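Local coordinates for protein chloride intracellular channel Clic (Drosophila melanogaster, PDB 2YV7) that might insert into membranes to form chloride channels with pH-dependent activity, and in its soluble form has a glutathione S-transferase fold, at residues K119-L124 and C172-E177; N155-A160 and R164-D169; L182-V187 and N229-Q234. All blocks are in the same frame, centred on the assembly; numbering follows the deposited sequence.

Overall arrangement
All three contacts lie in the helical part of the molecule that follows the thioredoxin-like sheet. Contacts 1 and 3 share the helix 173-193: contact 1 uses its first turn, partly buried against the helix 119-125, while contact 3 uses its middle, buried against the helix 224-235. Contact 2, buried where it touches, sits farther from the chain's centre and packs a loop on the helix 141-161. Contacts 1 and 2 adjoin, with Asp175 OD1 probably accepting from Leu166 N; contact 3 stands apart, about 21 Å and 25 Å away between centres. Contact 1 is purely apolar, contact 2 packs leucines and an imidazole edge partly against backbone, and contact 3 pairs aromatic rings whose polar atoms hydrogen-bond outward.

Contact 1. Residues K119-L124 and C172-E177; sequences KEVATL and CCFDCE
Val121 reaches across to the ring of Phe174 and makes the closest approach between residues 119-124 and 172-177. Its CG1 methyl sits 3.6 Å from CG of Phe174, at the root of the ring, with the Val121 CB over the same face. That methyl is anti to the backbone N (chi1 176°), which turns it off the helix 119-125 and onto the aromatic side chain. Farther out along the ring, Ala122 takes over: its CB lies 3.9 Å from Phe174 CE1, and the backbone N of Ala122 stands 4.0 Å above the ring plane, offset toward the rim. The opposite face is covered from within its own helix by Cys173, whose SG is 3.9 Å above the plane and over the ring centre. Phe174 is thus sandwiched between a sulfur and the helix 119-125, and no hydrogen bond crosses between the segments.

A set of polar bonds orders the start of the helix 173-193. Cys172 N donates an almost straight bond (174°) to the anti lone pair of Asp175 OD2, 2.9 Å away. As N-cap residue, Cys172 also takes a weak capping bond from Phe174 N on its SG. The other carboxylate oxygen, OD1, is engaged by Tyr207 OH and Leu166 N, so several donors fix the rotation of Asp175. On the far side of Val121, the helix 141-161 closes in through His157. Cys172 and Asp175 form a capping box, its strong half Cys172 N to Asp175 OD2, a motif well known at this point of the glutathione S-transferase fold.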
loop_
_atom_site.group_PDB
_atom_site.type_symbol
_atom_site.label_atom_id
_atom_site.label_comp_id
_atom_site.label_asym_id
_atom_site.label_seq_id
_atom_site.Cartn_x
_atom_site.Cartn_y
_atom_site.Cartn_z
ATOM N N LYS A 119 13.441 11.044 9.245
ATOM C CA LYS A 119 13.600 11.788 7.999
ATOM C C LYS A 119 14.441 11.022 6.987
ATOM O O LYS A 119 14.244 11.161 5.781
ATOM C CB LYS A 119 14.234 13.169 8.260
ATOM C CG LYS A 119 13.345 14.116 9.038
ATOM C CD LYS A 119 13.674 15.571 8.716
ATOM C CE LYS A 119 12.688 16.575 9.377
ATOM N NZ LYS A 119 11.241 16.336 9.021
ATOM N N GLU A 120 15.375 10.222 7.493
ATOM C CA GLU A 120 16.220 9.368 6.694
ATOM C C GLU A 120 15.375 8.412 5.819
ATOM O O GLU A 120 15.565 8.309 4.558
ATOM C CB GLU A 120 17.165 8.616 7.636
ATOM C CG GLU A 120 18.270 7.807 6.990
ATOM C CD GLU A 120 19.465 7.591 7.939
ATOM O OE1 GLU A 120 20.176 8.591 8.220
ATOM O OE2 GLU A 120 19.701 6.427 8.370
ATOM N N VAL A 121 14.434 7.762 6.492
ATOM C CA VAL A 121 13.531 6.851 5.826
ATOM C C VAL A 121 12.580 7.601 4.877
ATOM O O VAL A 121 12.362 7.139 3.758
ATOM C CB VAL A 121 12.804 5.910 6.793
ATOM C CG1 VAL A 121 11.804 5.048 5.996
ATOM C CG2 VAL A 121 13.813 5.011 7.530
ATOM N N ALA A 122 12.001 8.717 5.304
ATOM C CA ALA A 122 11.151 9.511 4.384
ATOM C C ALA A 122 11.904 9.802 3.109
ATOM O O ALA A 122 11.396 9.602 2.014
ATOM C CB ALA A 122 10.761 10.797 5.000
ATOM N N THR A 123 13.146 10.253 3.240
ATOM C CA THR A 123 13.874 10.679 2.038
ATOM C C THR A 123 14.221 9.449 1.192
ATOM O O THR A 123 14.222 9.485 -0.055
ATOM C CB THR A 123 15.191 11.338 2.449
ATOM O OG1 THR A 123 14.921 12.567 3.145
ATOM C CG2 THR A 123 16.006 11.655 1.160
ATOM N N LEU A 124 14.553 8.363 1.891
ATOM C CA LEU A 124 14.881 7.086 1.252
ATOM C C LEU A 124 13.811 6.633 0.257
ATOM O O LEU A 124 14.118 6.151 -0.813
ATOM C CB LEU A 124 15.132 5.991 2.290
ATOM C CG LEU A 124 15.396 4.556 1.797
ATOM C CD1 LEU A 124 16.824 4.529 1.260
ATOM C CD2 LEU A 124 15.247 3.607 2.994
ATOM N N CYS A 172 5.915 0.565 10.796
ATOM C CA CYS A 172 5.507 1.960 10.884
ATOM C C CYS A 172 4.844 2.468 9.597
ATOM O O CYS A 172 4.686 1.729 8.580
ATOM C CB CYS A 172 6.693 2.871 11.254
ATOM S SG CYS A 172 7.864 2.973 9.925
ATOM N N CYS A 173 4.472 3.732 9.629
ATOM C CA CYS A 173 3.833 4.433 8.511
ATOM C C CYS A 173 4.572 4.238 7.169
ATOM O O CYS A 173 3.948 4.191 6.083
ATOM C CB CYS A 173 3.639 5.935 8.800
ATOM S SG CYS A 173 5.170 6.782 9.230
ATOM N N PHE A 174 5.906 4.237 7.237
ATOM C CA PHE A 174 6.714 4.208 6.009
ATOM C C PHE A 174 6.622 2.839 5.369
ATOM O O PHE A 174 6.680 2.733 4.144
ATOM C CB PHE A 174 8.187 4.535 6.310
ATOM C CG PHE A 174 8.386 5.944 6.907
ATOM C CD1 PHE A 174 8.034 7.061 6.166
ATOM C CD2 PHE A 174 8.951 6.114 8.159
ATOM C CE1 PHE A 174 8.213 8.398 6.706
ATOM C CE2 PHE A 174 9.104 7.406 8.693
ATOM C CZ PHE A 174 8.765 8.523 7.953
ATOM N N ASP A 175 6.489 1.795 6.186
ATOM C CA ASP A 175 6.275 0.438 5.664
ATOM C C ASP A 175 4.946 0.347 4.895
ATOM O O ASP A 175 4.861 -0.232 3.790
ATOM C CB ASP A 175 6.340 -0.561 6.795
ATOM C CG ASP A 175 7.685 -0.557 7.439
ATOM O OD1 ASP A 175 8.694 -0.878 6.708
ATOM O OD2 ASP A 175 7.713 -0.141 8.605
ATOM N N CYS A 176 3.894 0.948 5.457
ATOM C CA CYS A 176 2.597 0.913 4.795
ATOM C C CYS A 176 2.595 1.740 3.502
ATOM O O CYS A 176 1.767 1.518 2.579
ATOM C CB CYS A 176 1.504 1.424 5.784
ATOM S SG CYS A 176 1.501 0.462 7.295
ATOM N N GLU A 177 3.541 2.694 3.348
ATOM C CA GLU A 177 3.689 3.390 2.063
ATOM C C GLU A 177 4.559 2.504 1.099
ATOM O O GLU A 177 4.283 2.466 -0.100
ATOM C CB GLU A 177 4.447 4.719 2.251
ATOM C CG GLU A 177 4.494 5.595 1.002
ATOM C CD GLU A 177 5.213 6.924 1.230
ATOM O OE1 GLU A 177 5.001 7.579 2.313
ATOM O OE2 GLU A 177 5.972 7.307 0.321
#

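Contact 2. Residues N155-A160 and R164-D169; sequences NDHLSA and RFLTGD
Leu166 and His157 meet at about a right angle, the CD2 methyl of Leu166 lying 4.1 Å from ND1 of the imidazole. The ring presents its edge to the backbone of Leu166, whose carbonyl carbon lies in the ring plane; the very short approach of His157 CE1 to the Leu166 O is doubtful. A chi1 of 179° extends the imidazole away from its own backbone N, out toward the loop, where it also touches Val121 and Leu124. Beside it, Leu158 CD2 rests 3.9 Å from Phe165 O and, at the margin of the packed part, a looser 4.3 Å from Leu166 CD2. Replacing His157 with alanine would probably open a gap beside Leu166 CD2 and take away the packing against Val121 and Leu124.

Arg164 and Asp169 form the exposed side and add little to the contact. Arg164 CG, 3.6 Å above the ring centre of Phe165, covers one face of that buried side chain. Arg164 N donates to Asp169 OD1 over 2.9 Å, and Phe165 N to Gly168 O within the same loop. No hydrogen bond crosses the contact, so the hold is van der Waals packing of two leucines and an imidazole edge against side chains and backbone.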
loop_
_atom_site.group_PDB
_atom_site.type_symbol
_atom_site.label_atom_id
_atom_site.label_comp_id
_atom_site.label_asym_id
_atom_site.label_seq_id
_atom_site.Cartn_x
_atom_site.Cartn_y
_atom_site.Cartn_z
ATOM N N ASN A 155 17.334 -1.587 -0.438
ATOM C CA ASN A 155 17.952 -2.822 0.004
ATOM C C ASN A 155 19.125 -2.585 0.987
ATOM O O ASN A 155 19.264 -3.282 1.994
ATOM C CB ASN A 155 18.497 -3.577 -1.211
ATOM C CG ASN A 155 19.257 -4.851 -0.789
ATOM O OD1 ASN A 155 20.522 -4.868 -0.647
ATOM N ND2 ASN A 155 18.515 -5.896 -0.575
ATOM N N ASP A 156 19.964 -1.634 0.638
ATOM C CA ASP A 156 21.211 -1.394 1.370
ATOM C C ASP A 156 20.926 -0.731 2.720
ATOM O O ASP A 156 21.506 -1.142 3.759
ATOM C CB ASP A 156 22.176 -0.640 0.438
ATOM C CG ASP A 156 22.767 -1.551 -0.626
ATOM O OD1 ASP A 156 22.445 -2.763 -0.689
ATOM O OD2 ASP A 156 23.601 -1.031 -1.348
ATOM N N HIS A 157 19.947 0.174 2.767
ATOM C CA HIS A 157 19.330 0.582 4.094
ATOM C C HIS A 157 18.907 -0.613 4.990
ATOM O O HIS A 157 19.355 -0.734 6.120
ATOM C CB HIS A 157 18.106 1.490 3.856
ATOM C CG HIS A 157 17.414 1.928 5.120
ATOM N ND1 HIS A 157 16.442 1.168 5.752
ATOM C CD2 HIS A 157 17.530 3.061 5.842
ATOM C CE1 HIS A 157 16.043 1.791 6.858
ATOM N NE2 HIS A 157 16.672 2.954 6.915
ATOM N N LEU A 158 18.036 -1.488 4.481
ATOM C CA LEU A 158 17.566 -2.656 5.188
ATOM C C LEU A 158 18.723 -3.561 5.688
ATOM O O LEU A 158 18.713 -4.043 6.831
ATOM C CB LEU A 158 16.612 -3.432 4.292
ATOM C CG LEU A 158 15.214 -2.775 4.104
ATOM C CD1 LEU A 158 14.496 -3.400 2.990
ATOM C CD2 LEU A 158 14.398 -2.820 5.517
ATOM N N SER A 159 19.691 -3.780 4.805
ATOM C CA SER A 159 20.865 -4.602 5.094
ATOM C C SER A 159 21.663 -3.943 6.229
ATOM O O SER A 159 22.097 -4.647 7.170
ATOM C CB SER A 159 21.673 -4.717 3.773
ATOM O OG SER A 159 22.858 -5.475 3.914
ATOM N N ALA A 160 21.840 -2.617 6.177
ATOM C CA ALA A 160 22.646 -1.883 7.186
ATOM C C ALA A 160 21.920 -1.897 8.530
ATOM O O ALA A 160 22.544 -2.111 9.573
ATOM C CB ALA A 160 22.916 -0.489 6.788
ATOM N N ARG A 164 13.599 -5.954 10.948
ATOM C CA ARG A 164 12.612 -6.659 10.151
ATOM C C ARG A 164 11.991 -5.622 9.221
ATOM O O ARG A 164 11.785 -5.932 8.069
ATOM C CB ARG A 164 11.497 -7.312 10.973
ATOM C CG ARG A 164 10.528 -8.135 10.142
ATOM C CD ARG A 164 9.503 -8.815 10.969
ATOM N NE ARG A 164 10.035 -10.089 11.379
ATOM C CZ ARG A 164 9.478 -11.262 11.114
ATOM N NH1 ARG A 164 8.328 -11.349 10.445
ATOM N NH2 ARG A 164 10.078 -12.354 11.562
ATOM N N PHE A 165 11.741 -4.424 9.738
ATOM C CA PHE A 165 11.070 -3.392 8.907
ATOM C C PHE A 165 11.918 -2.128 8.736
ATOM O O PHE A 165 13.073 -2.094 9.151
ATOM C CB PHE A 165 9.708 -3.106 9.548
ATOM C CG PHE A 165 8.834 -4.319 9.633
ATOM C CD1 PHE A 165 8.329 -4.923 8.483
ATOM C CD2 PHE A 165 8.521 -4.875 10.897
ATOM C CE1 PHE A 165 7.494 -6.042 8.564
ATOM C CE2 PHE A 165 7.662 -5.992 10.979
ATOM C CZ PHE A 165 7.167 -6.563 9.819
ATOM N N LEU A 166 11.389 -1.085 8.099
ATOM C CA LEU A 166 12.270 0.023 7.723
ATOM C C LEU A 166 12.910 0.746 8.938
ATOM O O LEU A 166 14.004 1.268 8.833
ATOM C CB LEU A 166 11.540 1.100 6.927
ATOM C CG LEU A 166 11.246 0.731 5.486
ATOM C CD1 LEU A 166 10.139 1.585 4.905
ATOM C CD2 LEU A 166 12.549 0.910 4.621
ATOM N N THR A 167 12.191 0.890 10.033
ATOM C CA THR A 167 12.715 1.704 11.135
ATOM C C THR A 167 12.947 0.873 12.399
ATOM O O THR A 167 13.266 1.439 13.451
ATOM C CB THR A 167 11.771 2.866 11.514
ATOM O OG1 THR A 167 10.579 2.276 12.024
ATOM C CG2 THR A 167 11.410 3.752 10.282
ATOM N N GLY A 168 12.795 -0.440 12.293
ATOM C CA GLY A 168 12.930 -1.371 13.443
ATOM C C GLY A 168 12.183 -2.674 13.263
ATOM O O GLY A 168 11.840 -3.035 12.131
ATOM N N ASP A 169 11.890 -3.393 14.361
ATOM C CA ASP A 169 11.207 -4.662 14.201
ATOM C C ASP A 169 9.682 -4.587 14.192
ATOM O O ASP A 169 9.048 -5.608 14.050
ATOM C CB ASP A 169 11.734 -5.724 15.163
ATOM C CG ASP A 169 13.260 -5.946 15.030
ATOM O OD1 ASP A 169 13.787 -5.996 13.873
ATOM O OD2 ASP A 169 13.948 -6.082 16.096
#

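Contact 3. Residues L182-V187 and N229-Q234; sequences LQHIRV and NHYKLQ
His184 and Tyr231 join two helices of the all-helical C-terminal domain of the glutathione S-transferase fold: the long helix 173-193 and the helix 224-235 near the end of the chain. The backbones stay well apart, with the CA atoms of His184 and Tyr231 9.6 Å from each other, and the two large side chains bridge the gap.

The aromatic contact comes first. The rings meet rim to rim, centroids 5.7 Å apart and planes at 89°, so neither lies over the face of the other. His184 CD2 and Tyr231 CE2 are 3.5 Å apart at the meeting edges; the still shorter approach of CD2 to the phenol oxygen is doubtful. For Tyr231, a CG anti to the carbonyl carbon (chi1 -61°) leaves the ring pointing across at the imidazole.

Hydrogen bonds run outward from the pair, not between its members. The Tyr231 OH is bonded to Tyr129 OH, and His184 NE2 to the carbonyl of Ala39, in the segment leading into the helix 41-55. His184 thereby links the helical domain to the thioredoxin-like domain. Its ND1 makes a weak bond to Pro180 O, one turn back. If both ring nitrogens donate to these carbonyls, a positively charged imidazole would probably be favoured, although His230 NE2, 5.0 Å from His184 NE2, might work against it if charged as well.

Apolar cover comes from the helix 128-136, where Leu132 touches both side chains and Leu136 adds to the packing on Tyr231; Ile227 packs on His184. Within its own helix Tyr231 has a further neighbour: His230 CD2 stands 3.7 Å above the plane of the phenol ring, over its centre.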
loop_
_atom_site.group_PDB
_atom_site.type_symbol
_atom_site.label_atom_id
_atom_site.label_comp_id
_atom_site.label_asym_id
_atom_site.label_seq_id
_atom_site.Cartn_x
_atom_site.Cartn_y
_atom_site.Cartn_z
ATOM N N LEU A 182 6.023 -1.759 -3.633
ATOM C CA LEU A 182 6.796 -2.944 -4.012
ATOM C C LEU A 182 5.916 -3.972 -4.720
ATOM O O LEU A 182 6.285 -4.554 -5.776
ATOM C CB LEU A 182 7.444 -3.557 -2.754
ATOM C CG LEU A 182 8.561 -2.717 -2.121
ATOM C CD1 LEU A 182 9.097 -3.514 -0.996
ATOM C CD2 LEU A 182 9.750 -2.615 -3.196
ATOM N N GLN A 183 4.711 -4.113 -4.232
ATOM C CA GLN A 183 3.778 -5.031 -4.893
ATOM C C GLN A 183 3.367 -4.557 -6.312
ATOM O O GLN A 183 3.398 -5.403 -7.231
ATOM C CB GLN A 183 2.537 -5.233 -3.979
ATOM C CG GLN A 183 1.629 -6.368 -4.551
ATOM C CD GLN A 183 2.226 -7.778 -4.350
ATOM O OE1 GLN A 183 3.312 -7.925 -3.825
ATOM N NE2 GLN A 183 1.467 -8.841 -4.756
ATOM N N HIS A 184 3.104 -3.258 -6.565
ATOM C CA HIS A 184 2.796 -2.804 -7.925
ATOM C C HIS A 184 4.038 -2.966 -8.802
ATOM O O HIS A 184 3.954 -3.337 -9.938
ATOM C CB HIS A 184 2.403 -1.326 -7.886
ATOM C CG HIS A 184 0.986 -1.071 -7.463
ATOM N ND1 HIS A 184 0.428 -1.623 -6.315
ATOM C CD2 HIS A 184 0.058 -0.219 -7.958
ATOM C CE1 HIS A 184 -0.836 -1.208 -6.208
ATOM N NE2 HIS A 184 -1.049 -0.305 -7.140
ATOM N N ILE A 185 5.217 -2.676 -8.240
ATOM C CA ILE A 185 6.490 -2.895 -8.978
ATOM C C ILE A 185 6.608 -4.341 -9.438
ATOM O O ILE A 185 6.832 -4.533 -10.638
ATOM C CB ILE A 185 7.704 -2.485 -8.137
ATOM C CG1 ILE A 185 7.783 -0.943 -8.034
ATOM C CG2 ILE A 185 9.016 -2.936 -8.808
ATOM C CD1 ILE A 185 8.842 -0.506 -6.936
ATOM N N ARG A 186 6.412 -5.300 -8.546
ATOM C CA ARG A 186 6.511 -6.718 -8.887
ATOM C C ARG A 186 5.468 -7.053 -9.926
ATOM O O ARG A 186 5.797 -7.590 -10.994
ATOM C CB ARG A 186 6.313 -7.633 -7.676
ATOM C CG ARG A 186 7.413 -7.591 -6.646
ATOM C CD ARG A 186 7.315 -8.798 -5.744
ATOM N NE ARG A 186 7.584 -10.066 -6.462
ATOM C CZ ARG A 186 7.450 -11.265 -5.892
ATOM N NH1 ARG A 186 6.992 -11.426 -4.623
ATOM N NH2 ARG A 186 7.763 -12.322 -6.623
ATOM N N VAL A 187 4.204 -6.744 -9.640
ATOM C CA VAL A 187 3.113 -7.250 -10.521
ATOM C C VAL A 187 3.057 -6.543 -11.870
ATOM O O VAL A 187 3.044 -7.195 -12.932
ATOM C CB VAL A 187 1.757 -7.177 -9.744
ATOM C CG1 VAL A 187 0.602 -7.519 -10.651
ATOM C CG2 VAL A 187 1.820 -8.129 -8.498
ATOM N N ASN A 229 -5.077 -4.377 -14.353
ATOM C CA ASN A 229 -6.173 -3.653 -14.988
ATOM C C ASN A 229 -6.051 -2.144 -14.707
ATOM O O ASN A 229 -6.246 -1.313 -15.607
ATOM C CB ASN A 229 -7.525 -4.213 -14.515
ATOM C CG ASN A 229 -8.705 -3.615 -15.285
ATOM O OD1 ASN A 229 -9.607 -3.004 -14.715
ATOM N ND2 ASN A 229 -8.667 -3.754 -16.588
ATOM N N HIS A 230 -5.683 -1.813 -13.458
ATOM C CA HIS A 230 -5.442 -0.434 -13.038
ATOM C C HIS A 230 -4.526 0.276 -14.010
ATOM O O HIS A 230 -4.892 1.334 -14.544
ATOM C CB HIS A 230 -4.899 -0.469 -11.608
ATOM C CG HIS A 230 -4.574 0.865 -11.012
ATOM N ND1 HIS A 230 -5.464 1.562 -10.213
ATOM C CD2 HIS A 230 -3.423 1.581 -11.010
ATOM C CE1 HIS A 230 -4.882 2.668 -9.774
ATOM N NE2 HIS A 230 -3.641 2.700 -10.240
ATOM N N TYR A 231 -3.346 -0.298 -14.298
ATOM C CA TYR A 231 -2.467 0.266 -15.322
ATOM C C TYR A 231 -2.945 0.153 -16.765
ATOM O O TYR A 231 -2.602 0.985 -17.581
ATOM C CB TYR A 231 -1.019 -0.250 -15.156
ATOM C CG TYR A 231 -0.503 0.170 -13.816
ATOM C CD1 TYR A 231 -0.046 1.478 -13.588
ATOM C CD2 TYR A 231 -0.521 -0.721 -12.755
ATOM C CE1 TYR A 231 0.364 1.904 -12.285
ATOM C CE2 TYR A 231 -0.105 -0.328 -11.483
ATOM C CZ TYR A 231 0.355 0.956 -11.263
ATOM O OH TYR A 231 0.740 1.308 -10.024
ATOM N N LYS A 232 -3.709 -0.874 -17.103
ATOM C CA LYS A 232 -4.213 -1.001 -18.457
ATOM C C LYS A 232 -5.131 0.187 -18.760
ATOM O O LYS A 232 -5.006 0.834 -19.786
ATOM C CB LYS A 232 -5.017 -2.285 -18.618
ATOM C CG LYS A 232 -4.202 -3.499 -18.904
ATOM C CD LYS A 232 -5.104 -4.630 -19.379
ATOM C CE LYS A 232 -4.330 -5.912 -19.478
ATOM N NZ LYS A 232 -3.642 -6.066 -20.807
ATOM N N LEU A 233 -6.035 0.500 -17.834
ATOM C CA LEU A 233 -6.946 1.619 -18.027
ATOM C C LEU A 233 -6.171 2.920 -18.132
ATOM O O LEU A 233 -6.503 3.785 -18.944
ATOM C CB LEU A 233 -7.926 1.725 -16.878
ATOM C CG LEU A 233 -8.639 0.478 -16.375
ATOM C CD1 LEU A 233 -9.676 0.919 -15.373
ATOM C CD2 LEU A 233 -9.295 -0.253 -17.512
ATOM N N GLN A 234 -5.124 3.050 -17.321
ATOM C CA GLN A 234 -4.236 4.207 -17.402
ATOM C C GLN A 234 -3.641 4.377 -18.793
ATOM O O GLN A 234 -3.440 5.500 -19.235
ATOM C CB GLN A 234 -3.110 4.106 -16.381
ATOM C CG GLN A 234 -3.542 4.402 -14.974
ATOM C CD GLN A 234 -2.370 4.686 -14.056
ATOM O OE1 GLN A 234 -2.509 4.650 -12.822
ATOM N NE2 GLN A 234 -1.192 4.969 -14.653
#